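Mitochondrial enolase superfamily member 1 (Homo sapiens, PDB 4A35) catalyses the magnesium-dependent dehydration of L-fuconate to 2-keto-3-deoxy-L-fuconate, a step in the breakdown of L-fucose. Local coordinates at residues S11-T19 with M419-Y429; C363-I371 with Y407-T417. One frame throughout, in Å; residues are numbered along the deposited sequence.

Interactions 1 and 2 use adjoining parts of the C-terminal chain, 407-417 and then 419-429, but set them against different partners. Their centres lie about 21 Å apart. Interaction 2 is the core contact: nearly all its touching residues are buried, and it holds strand 406-408 and the loop after it against helix 362-377. Interaction 1 is only partly buried and holds helix 421-427 to strand 7-16 of the N-terminal three-stranded sheet. The chemistry follows the place. Interaction 1 relies on salt bridges, water links, a backbone bridge and an arginine on a tyrosine. Interaction 2 relies on proline, leucine and aromatic packing around one histidine-serine bond.

Interaction 1. Residues S11-T19 with M419-Y429. With EDO (1,2-ethanediol), chain D.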
loop_
_atom_site.group_PDB
_atom_site.type_symbol
_atom_site.label_atom_id
_atom_site.label_comp_id
_atom_site.label_asym_id
_atom_site.label_seq_id
_atom_site.Cartn_x
_atom_site.Cartn_y
_atom_site.Cartn_z
ATOM N N SER A 11 11.230 21.881 -5.665
ATOM C CA SER A 11 10.877 21.531 -7.032
ATOM C C SER A 11 10.851 20.005 -7.128
ATOM O O SER A 11 11.583 19.307 -6.410
ATOM C CB SER A 11 11.842 22.162 -8.048
ATOM O OG SER A 11 13.093 21.491 -8.070
ATOM N N VAL A 12 9.993 19.495 -7.998
ATOM C CA VAL A 12 9.909 18.064 -8.242
ATOM C C VAL A 12 9.650 17.886 -9.718
ATOM O O VAL A 12 8.760 18.546 -10.272
ATOM C CB VAL A 12 8.883 17.311 -7.335
ATOM C CG1 VAL A 12 7.484 17.996 -7.325
ATOM C CG2 VAL A 12 8.797 15.841 -7.716
ATOM N N ARG A 13 10.431 16.985 -10.335
ATOM C CA ARG A 13 10.371 16.736 -11.760
ATOM C C ARG A 13 10.295 15.249 -12.054
ATOM O O ARG A 13 10.869 14.426 -11.351
ATOM C CB ARG A 13 11.591 17.389 -12.452
ATOM C CG ARG A 13 11.536 18.967 -12.445
ATOM C CD ARG A 13 12.853 19.536 -12.938
ATOM N NE ARG A 13 13.876 19.375 -11.883
ATOM C CZ ARG A 13 15.133 19.787 -11.964
ATOM N NH1 ARG A 13 15.596 20.333 -13.099
ATOM N NH2 ARG A 13 15.959 19.615 -10.929
ATOM N N ASP A 14 9.587 14.925 -13.127
ATOM C CA ASP A 14 9.357 13.575 -13.645
ATOM C C ASP A 14 10.517 13.271 -14.599
ATOM O O ASP A 14 10.591 13.887 -15.663
ATOM C CB ASP A 14 7.983 13.586 -14.377
ATOM C CG ASP A 14 7.488 12.247 -14.855
ATOM O OD1 ASP A 14 8.330 11.309 -15.001
ATOM O OD2 ASP A 14 6.261 12.139 -15.153
ATOM N N VAL A 15 11.474 12.385 -14.194
ATOM C CA VAL A 15 12.669 12.064 -14.996
ATOM C C VAL A 15 12.577 10.608 -15.438
ATOM O O VAL A 15 12.384 9.746 -14.593
ATOM C CB VAL A 15 13.987 12.350 -14.209
ATOM C CG1 VAL A 15 15.215 12.202 -15.099
ATOM C CG2 VAL A 15 13.952 13.741 -13.579
ATOM N N ARG A 16 12.675 10.329 -16.745
ATOM C CA ARG A 16 12.499 8.963 -17.207
ATOM C C ARG A 16 13.560 8.567 -18.171
ATOM O O ARG A 16 13.914 9.328 -19.062
ATOM C CB ARG A 16 11.095 8.779 -17.881
ATOM C CG ARG A 16 9.913 9.141 -16.952
ATOM C CD ARG A 16 8.574 8.844 -17.620
ATOM N NE ARG A 16 7.498 9.438 -16.820
ATOM C CZ ARG A 16 6.211 9.133 -16.930
ATOM N NH1 ARG A 16 5.812 8.205 -17.798
ATOM N NH2 ARG A 16 5.319 9.729 -16.163
ATOM N N PHE A 17 14.119 7.367 -17.942
ATOM C CA PHE A 17 15.132 6.814 -18.820
ATOM C C PHE A 17 14.474 5.707 -19.652
ATOM O O PHE A 17 13.821 4.806 -19.107
ATOM C CB PHE A 17 16.393 6.350 -18.038
ATOM C CG PHE A 17 17.027 7.492 -17.257
ATOM C CD1 PHE A 17 17.981 8.321 -17.850
ATOM C CD2 PHE A 17 16.625 7.773 -15.945
ATOM C CE1 PHE A 17 18.521 9.418 -17.156
ATOM C CE2 PHE A 17 17.165 8.871 -15.246
ATOM C CZ PHE A 17 18.106 9.687 -15.857
ATOM N N PRO A 18 14.757 5.692 -20.976
ATOM C CA PRO A 18 14.109 4.688 -21.863
ATOM C C PRO A 18 14.807 3.315 -21.840
ATOM O O PRO A 18 15.196 2.766 -22.865
ATOM C CB PRO A 18 14.170 5.350 -23.236
ATOM C CG PRO A 18 15.465 6.226 -23.163
ATOM C CD PRO A 18 15.478 6.743 -21.743
ATOM N N THR A 19 14.955 2.737 -20.667
ATOM C CA THR A 19 15.713 1.485 -20.537
ATOM C C THR A 19 14.995 0.290 -21.227
ATOM O O THR A 19 15.688 -0.649 -21.640
ATOM C CB THR A 19 16.085 1.211 -19.086
ATOM O OG1 THR A 19 14.934 1.303 -18.322
ATOM C CG2 THR A 19 17.108 2.222 -18.526
ATOM N N MET A 419 21.521 14.699 -8.992
ATOM C CA MET A 419 21.646 14.318 -10.389
ATOM C C MET A 419 22.260 15.444 -11.169
ATOM O O MET A 419 22.135 16.613 -10.797
ATOM C CB MET A 419 20.296 13.905 -10.977
ATOM C CG MET A 419 19.758 12.639 -10.293
ATOM S SD MET A 419 18.166 12.059 -11.000
ATOM C CE MET A 419 18.782 11.236 -12.552
ATOM N N LYS A 420 22.878 15.102 -12.292
ATOM C CA LYS A 420 23.424 16.075 -13.221
ATOM C C LYS A 420 22.244 16.835 -13.880
ATOM O O LYS A 420 21.340 16.201 -14.446
ATOM C CB LYS A 420 24.314 15.379 -14.279
ATOM C CG LYS A 420 25.620 14.832 -13.714
ATOM C CD LYS A 420 26.421 14.172 -14.796
ATOM C CE LYS A 420 27.653 13.492 -14.206
ATOM N NZ LYS A 420 28.325 12.670 -15.239
ATOM N N GLU A 421 22.222 18.174 -13.749
ATOM C CA GLU A 421 21.117 18.956 -14.314
ATOM C C GLU A 421 20.963 18.742 -15.824
ATOM O O GLU A 421 19.825 18.672 -16.263
ATOM C CB GLU A 421 21.179 20.441 -13.926
ATOM C CG GLU A 421 20.671 20.635 -12.494
ATOM C CD GLU A 421 19.176 20.420 -12.286
ATOM O OE1 GLU A 421 18.391 20.871 -13.148
ATOM O OE2 GLU A 421 18.784 19.811 -11.264
ATOM N N GLU A 422 22.074 18.580 -16.605
ATOM C CA GLU A 422 21.976 18.277 -18.052
ATOM C C GLU A 422 21.206 16.928 -18.262
ATOM O O GLU A 422 20.289 16.881 -19.102
ATOM C CB GLU A 422 23.374 18.239 -18.716
ATOM N N SER A 423 21.517 15.887 -17.455
ATOM C CA SER A 423 20.816 14.583 -17.485
ATOM C C SER A 423 19.333 14.744 -17.143
ATOM O O SER A 423 18.480 14.185 -17.826
ATOM C CB SER A 423 21.446 13.591 -16.513
ATOM O OG SER A 423 22.748 13.282 -16.968
ATOM N N VAL A 424 19.013 15.507 -16.074
ATOM C CA VAL A 424 17.604 15.701 -15.679
ATOM C C VAL A 424 16.797 16.362 -16.821
ATOM O O VAL A 424 15.758 15.834 -17.261
ATOM C CB VAL A 424 17.536 16.548 -14.382
ATOM C CG1 VAL A 424 16.099 16.978 -14.067
ATOM C CG2 VAL A 424 18.164 15.790 -13.213
ATOM N N LYS A 425 17.331 17.460 -17.346
ATOM C CA LYS A 425 16.647 18.213 -18.411
ATOM C C LYS A 425 16.435 17.396 -19.687
ATOM O O LYS A 425 15.341 17.477 -20.265
ATOM C CB LYS A 425 17.437 19.508 -18.715
ATOM C CG LYS A 425 17.396 20.427 -17.509
ATOM C CD LYS A 425 18.140 21.730 -17.664
ATOM C CE LYS A 425 18.010 22.527 -16.382
ATOM N NZ LYS A 425 16.599 22.955 -16.107
ATOM N N LYS A 426 17.433 16.589 -20.115
ATOM C CA LYS A 426 17.298 15.792 -21.352
ATOM C C LYS A 426 16.242 14.686 -21.186
ATOM O O LYS A 426 15.612 14.277 -22.167
ATOM C CB LYS A 426 18.640 15.111 -21.728
ATOM C CG LYS A 426 19.503 15.877 -22.730
ATOM C CD LYS A 426 20.764 15.082 -23.057
ATOM C CE LYS A 426 21.576 15.712 -24.168
ATOM N NZ LYS A 426 22.799 14.925 -24.455
ATOM N N HIS A 427 16.101 14.183 -19.941
ATOM C CA HIS A 427 15.225 13.022 -19.660
ATOM C C HIS A 427 13.886 13.349 -18.947
ATOM O O HIS A 427 13.081 12.436 -18.655
ATOM C CB HIS A 427 16.041 12.005 -18.834
ATOM C CG HIS A 427 17.169 11.427 -19.623
ATOM N ND1 HIS A 427 18.446 12.007 -19.600
ATOM C CD2 HIS A 427 17.169 10.384 -20.487
ATOM C CE1 HIS A 427 19.181 11.278 -20.432
ATOM N NE2 HIS A 427 18.460 10.280 -20.974
ATOM N N GLN A 428 13.606 14.661 -18.765
ATOM C CA GLN A 428 12.355 15.102 -18.173
ATOM C C GLN A 428 11.181 14.700 -19.075
ATOM O O GLN A 428 11.262 14.808 -20.313
ATOM C CB GLN A 428 12.389 16.602 -17.982
ATOM C CG GLN A 428 11.426 17.104 -16.966
ATOM C CD GLN A 428 11.716 18.513 -16.547
ATOM O OE1 GLN A 428 12.806 19.086 -16.806
ATOM N NE2 GLN A 428 10.757 19.061 -15.819
ATOM N N TYR A 429 10.186 14.085 -18.459
ATOM C CA TYR A 429 9.002 13.614 -19.166
ATOM C C TYR A 429 7.812 14.593 -18.934
ATOM O O TYR A 429 7.475 14.883 -17.777
ATOM C CB TYR A 429 8.640 12.177 -18.741
ATOM C CG TYR A 429 7.447 11.668 -19.521
ATOM C CD1 TYR A 429 7.611 11.081 -20.775
ATOM C CD2 TYR A 429 6.146 11.827 -19.037
ATOM C CE1 TYR A 429 6.508 10.697 -21.545
ATOM C CE2 TYR A 429 5.036 11.406 -19.781
ATOM C CZ TYR A 429 5.228 10.867 -21.050
ATOM O OH TYR A 429 4.166 10.474 -21.832
HETATM C C1 EDO D . 7.408 7.181 -21.005
HETATM O O1 EDO D . 7.319 6.614 -19.693
HETATM C C2 EDO D . 6.002 7.321 -21.674
HETATM O O2 EDO D . 5.109 6.285 -21.258
HETATM O O HOH W 1 14.211 21.216 -15.591
HETATM O O HOH W 2 5.053 14.283 -15.861
HETATM O O HOH W 3 8.572 17.295 -14.586
#
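Arg-13 bends at chi3 (-74°), which turns its guanidinium to meet Glu-421, the side chains crossing at about a right angle. The salt bridge is end-on and nearly coplanar, with hydrogen bonds from Arg-13 NH1 to Glu-421 OE1 at 2.8 Å and from Arg-13 NH2 to Glu-421 OE2 at 2.9 Å. Both oxygens use their syn lone pairs. Val-424 CG1 sits over one guanidinium face. Water 1 links Arg-13 NH1, Lys-425 NZ and Gln-428 OE1. With an alanine in place of Arg-13, the Glu-421 carboxylate would probably lose its charged mate, and water 1 one of its partners.

Where the helix ends, Val-15 and Gln-428 form a single beta bridge. Tyr-429 N donates to Asp-14 O at 2.8 Å, and Arg-16 N to His-427 O at 2.9 Å. Arg-16 runs extended from CG to NE and lays its guanidinium flat on Tyr-429, planes 20° apart. The cation-pi contact is off-centre, with Arg-16 CZ 3.4 Å from Tyr-429 CD2. Asp-14 holds the same guanidinium side-on, through NE and NH2, and Glu-64 is a second salt-bridge partner. Arg-16 NH1 donates, near the guanidinium plane, to O1 of a 1,2-ethanediol probably from the crystallisation liquor.

Phe-17 CE1 lies over the centre of the His-427 ring, the rings meeting obliquely. His-427 ND1 donates in its ring plane to Ser-423 O at 2.8 Å, fixing the imidazole's rotation. Met-419 CE reaches the edge of the Phe-17 ring, 3.7 Å from CZ. Phe-17 also lies near Tyr-35, a probable substrate-binding residue.

The contact joins helix 421-427 to strand 7-16 of the N-terminal domain. Glu-421 probably offsets the charge of Arg-13, and Asp-14 that of Arg-16. Lys-425 NZ is 4.1 Å from Arg-13 NH1, a like-charge approach that Glu-421 and the shared water probably ease.

Interaction 2. Residues C363-I371 with Y407-T417; sequences CELVQHLII and YMPPKDPGYST
His-368 NE2 and Ser-416 OG form a nearly straight hydrogen bond of 2.9 Å, with the serine oxygen near the ring plane. The imidazole lies between two parts of 407-417. Pro-410 CD is over one face and Tyr-415 CA is over the other. The ring edge of Tyr-415 also turns toward a His-368 face, offset, with planes 73° apart. Leu-365 packs on the tyrosine: its CG stands 3.9 Å from the Tyr-415 ring centroid, almost on the ring normal, in a CH-pi contact. Leu-365 CD1 also meets Thr-417 CG2 at 3.7 Å. The phenol oxygen of Tyr-415 ends against Leu-369 CD1.

Gln-367 spans the middle. Its CG sits between the backbone N and the carbonyl carbon (chi1 64°), and the extended chain brings its amide up to Pro-410, the two side chains approaching from opposite directions. Gln-367 NE2 comes within 3.4 Å of Pro-410 CG. Gln-367 OE1 lies at the edge of the Tyr-407 ring, 3.4 Å from Tyr-407 CD1. Farther along the helix, Ile-371 CD1 rests on Pro-409 CA at 3.8 Å.

A second shell sets these groups in place. Gln-367 NE2 donates to Glu-364 O at 3.0 Å, which steadies the amide. Water 4 is hydrogen-bonded to Ser-416 OG and weakly to Gln-367 NE2. His-368 ND1 is hydrogen-bonded to the backbone N of Trp-136, so both ring nitrogens have partners. Tyr-407 OH is hydrogen-bonded to Glu-387 O, the backbone of a probable substrate-binding residue.

The contact lies within the enolase C-terminal barrel domain. Helix 362-377 is covered here by strand 406-408 and its following loop. Tyr-407 continues onto strands 188-192 and 386-388, whereas His-368, Pro-409 and Tyr-415 pack against helix 135-141.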
loop_
_atom_site.group_PDB
_atom_site.type_symbol
_atom_site.label_atom_id
_atom_site.label_comp_id
_atom_site.label_asym_id
_atom_site.label_seq_id
_atom_site.Cartn_x
_atom_site.Cartn_y
_atom_site.Cartn_z
ATOM N N CYS A 363 21.520 2.295 -5.952
ATOM C CA CYS A 363 22.908 1.946 -5.520
ATOM C C CYS A 363 23.520 3.147 -4.743
ATOM O O CYS A 363 24.093 2.967 -3.649
ATOM C CB CYS A 363 23.788 1.591 -6.726
ATOM S SG CYS A 363 23.232 0.148 -7.668
ATOM N N GLU A 364 23.432 4.365 -5.363
ATOM C CA GLU A 364 23.994 5.594 -4.813
ATOM C C GLU A 364 23.471 5.868 -3.378
ATOM O O GLU A 364 24.259 6.281 -2.530
ATOM C CB GLU A 364 23.637 6.791 -5.717
ATOM C CG GLU A 364 24.526 6.952 -6.962
ATOM C CD GLU A 364 24.519 5.829 -7.995
ATOM O OE1 GLU A 364 23.485 5.128 -8.127
ATOM O OE2 GLU A 364 25.494 5.757 -8.779
ATOM N N LEU A 365 22.210 5.546 -3.099
ATOM C CA LEU A 365 21.638 5.839 -1.741
ATOM C C LEU A 365 21.840 4.695 -0.784
ATOM O O LEU A 365 22.341 4.902 0.301
ATOM C CB LEU A 365 20.110 6.141 -1.811
ATOM C CG LEU A 365 19.705 7.548 -2.248
ATOM C CD1 LEU A 365 20.247 7.872 -3.673
ATOM C CD2 LEU A 365 18.159 7.728 -2.174
ATOM N N VAL A 366 21.418 3.494 -1.175
ATOM C CA VAL A 366 21.373 2.369 -0.259
ATOM C C VAL A 366 22.785 1.971 0.281
ATOM O O VAL A 366 22.867 1.506 1.407
ATOM C CB VAL A 366 20.588 1.197 -0.827
ATOM C CG1 VAL A 366 21.458 0.245 -1.648
ATOM C CG2 VAL A 366 19.829 0.481 0.308
ATOM N N GLN A 367 23.845 2.218 -0.485
ATOM C CA GLN A 367 25.241 1.930 -0.030
ATOM C C GLN A 367 25.509 2.664 1.342
ATOM O O GLN A 367 26.172 2.110 2.201
ATOM C CB GLN A 367 26.261 2.384 -1.120
ATOM C CG GLN A 367 26.258 3.894 -1.370
ATOM C CD GLN A 367 27.314 4.327 -2.382
ATOM O OE1 GLN A 367 28.346 3.641 -2.584
ATOM N NE2 GLN A 367 27.021 5.406 -3.093
ATOM N N HIS A 368 24.963 3.912 1.538
ATOM C CA HIS A 368 25.161 4.635 2.798
ATOM C C HIS A 368 24.529 3.870 3.950
ATOM O O HIS A 368 25.082 3.827 5.041
ATOM C CB HIS A 368 24.504 6.050 2.711
ATOM C CG HIS A 368 25.203 7.019 1.805
ATOM N ND1 HIS A 368 26.154 7.909 2.301
ATOM C CD2 HIS A 368 25.049 7.227 0.482
ATOM C CE1 HIS A 368 26.567 8.598 1.252
ATOM N NE2 HIS A 368 25.913 8.239 0.135
ATOM N N LEU A 369 23.335 3.331 3.715
ATOM C CA LEU A 369 22.589 2.664 4.783
ATOM C C LEU A 369 23.299 1.359 5.227
ATOM O O LEU A 369 23.368 1.060 6.428
ATOM C CB LEU A 369 21.136 2.395 4.348
ATOM C CG LEU A 369 20.300 3.639 3.979
ATOM C CD1 LEU A 369 18.888 3.218 3.406
ATOM C CD2 LEU A 369 20.145 4.567 5.132
ATOM N N ILE A 370 23.796 0.581 4.262
ATOM C CA ILE A 370 24.415 -0.705 4.598
ATOM C C ILE A 370 25.858 -0.529 5.156
ATOM O O ILE A 370 26.255 -1.315 6.019
ATOM C CB ILE A 370 24.307 -1.714 3.432
ATOM C CG1 ILE A 370 24.345 -3.165 3.951
ATOM C CG2 ILE A 370 25.289 -1.468 2.258
ATOM C CD1 ILE A 370 23.100 -3.608 4.951
ATOM N N ILE A 371 26.590 0.530 4.719
ATOM C CA ILE A 371 27.891 0.828 5.307
ATOM C C ILE A 371 27.645 1.206 6.796
ATOM O O ILE A 371 28.366 0.743 7.673
ATOM C CB ILE A 371 28.642 1.880 4.492
ATOM C CG1 ILE A 371 29.150 1.232 3.148
ATOM C CG2 ILE A 371 29.787 2.542 5.297
ATOM C CD1 ILE A 371 29.537 2.254 2.132
ATOM N N TYR A 407 31.561 -1.843 -2.789
ATOM C CA TYR A 407 31.177 -0.436 -2.706
ATOM C C TYR A 407 32.200 0.338 -1.867
ATOM O O TYR A 407 32.223 0.173 -0.640
ATOM C CB TYR A 407 29.785 -0.313 -2.053
ATOM C CG TYR A 407 28.628 -0.566 -2.991
ATOM C CD1 TYR A 407 28.052 0.477 -3.713
ATOM C CD2 TYR A 407 28.079 -1.843 -3.128
ATOM C CE1 TYR A 407 26.881 0.284 -4.466
ATOM C CE2 TYR A 407 26.935 -2.061 -3.912
ATOM C CZ TYR A 407 26.356 -0.995 -4.593
ATOM O OH TYR A 407 25.229 -1.163 -5.362
ATOM N N MET A 408 32.965 1.236 -2.494
ATOM C CA MET A 408 33.881 2.056 -1.729
ATOM C C MET A 408 33.057 3.190 -1.080
ATOM O O MET A 408 32.179 3.753 -1.765
ATOM C CB MET A 408 35.017 2.575 -2.627
ATOM C CG MET A 408 35.817 1.452 -3.250
ATOM S SD MET A 408 36.423 0.162 -2.117
ATOM C CE MET A 408 37.587 1.138 -1.140
ATOM N N PRO A 409 33.233 3.439 0.239
ATOM C CA PRO A 409 32.398 4.454 0.920
ATOM C C PRO A 409 32.441 5.836 0.261
ATOM O O PRO A 409 33.532 6.383 0.067
ATOM C CB PRO A 409 32.986 4.515 2.340
ATOM C CG PRO A 409 33.670 3.197 2.535
ATOM C CD PRO A 409 34.249 2.884 1.163
ATOM N N PRO A 410 31.269 6.441 -0.018
ATOM C CA PRO A 410 31.265 7.810 -0.592
ATOM C C PRO A 410 32.073 8.805 0.249
ATOM O O PRO A 410 32.023 8.772 1.482
ATOM C CB PRO A 410 29.777 8.185 -0.605
ATOM C CG PRO A 410 29.065 6.854 -0.764
ATOM C CD PRO A 410 29.899 5.884 0.082
ATOM N N LYS A 411 32.839 9.666 -0.411
ATOM C CA LYS A 411 33.695 10.631 0.277
ATOM C C LYS A 411 33.077 12.013 0.390
ATOM O O LYS A 411 33.473 12.798 1.268
ATOM C CB LYS A 411 35.055 10.747 -0.449
ATOM C CG LYS A 411 35.910 9.481 -0.313
ATOM C CD LYS A 411 36.832 9.294 -1.515
ATOM C CE LYS A 411 38.013 8.419 -1.190
ATOM N NZ LYS A 411 39.012 8.439 -2.289
ATOM N N ASP A 412 32.162 12.342 -0.523
ATOM C CA ASP A 412 31.614 13.693 -0.579
ATOM C C ASP A 412 30.456 13.910 0.362
ATOM O O ASP A 412 29.701 12.971 0.622
ATOM C CB ASP A 412 31.184 14.043 -2.009
ATOM C CG ASP A 412 32.348 13.994 -3.012
ATOM O OD1 ASP A 412 33.247 14.846 -2.916
ATOM O OD2 ASP A 412 32.399 13.038 -3.818
ATOM N N PRO A 413 30.243 15.156 0.847
ATOM C CA PRO A 413 29.039 15.407 1.673
ATOM C C PRO A 413 27.715 15.074 0.926
ATOM O O PRO A 413 27.610 15.261 -0.312
ATOM C CB PRO A 413 29.122 16.916 1.968
ATOM C CG PRO A 413 30.614 17.256 1.831
ATOM C CD PRO A 413 31.075 16.383 0.691
ATOM N N GLY A 414 26.720 14.611 1.676
ATOM C CA GLY A 414 25.392 14.326 1.120
ATOM C C GLY A 414 25.024 12.861 1.003
ATOM O O GLY A 414 25.747 11.977 1.504
ATOM N N TYR A 415 23.834 12.605 0.386
ATOM C CA TYR A 415 23.279 11.247 0.297
ATOM C C TYR A 415 23.537 10.629 -1.118
ATOM O O TYR A 415 22.944 9.602 -1.460
ATOM C CB TYR A 415 21.771 11.343 0.617
ATOM C CG TYR A 415 21.071 10.059 1.005
ATOM C CD1 TYR A 415 21.798 8.891 1.282
ATOM C CD2 TYR A 415 19.688 10.011 1.118
ATOM C CE1 TYR A 415 21.155 7.695 1.563
ATOM C CE2 TYR A 415 19.032 8.829 1.465
ATOM C CZ TYR A 415 19.772 7.655 1.609
ATOM O OH TYR A 415 19.158 6.489 1.986
ATOM N N SER A 416 24.420 11.293 -1.946
ATOM C CA SER A 416 24.714 10.848 -3.348
ATOM C C SER A 416 23.429 10.842 -4.215
ATOM O O SER A 416 23.359 10.101 -5.212
ATOM C CB SER A 416 25.316 9.439 -3.393
ATOM O OG SER A 416 26.419 9.327 -2.517
ATOM N N THR A 417 22.423 11.625 -3.814
ATOM C CA THR A 417 21.120 11.737 -4.528
ATOM C C THR A 417 21.206 12.726 -5.717
ATOM O O THR A 417 20.330 12.737 -6.583
ATOM C CB THR A 417 20.046 12.300 -3.556
ATOM O OG1 THR A 417 20.688 13.370 -2.861
ATOM C CG2 THR A 417 19.546 11.277 -2.530
HETATM O O HOH W 4 28.099 7.949 -4.227
HETATM O O HOH W 5 30.711 4.175 -3.839
#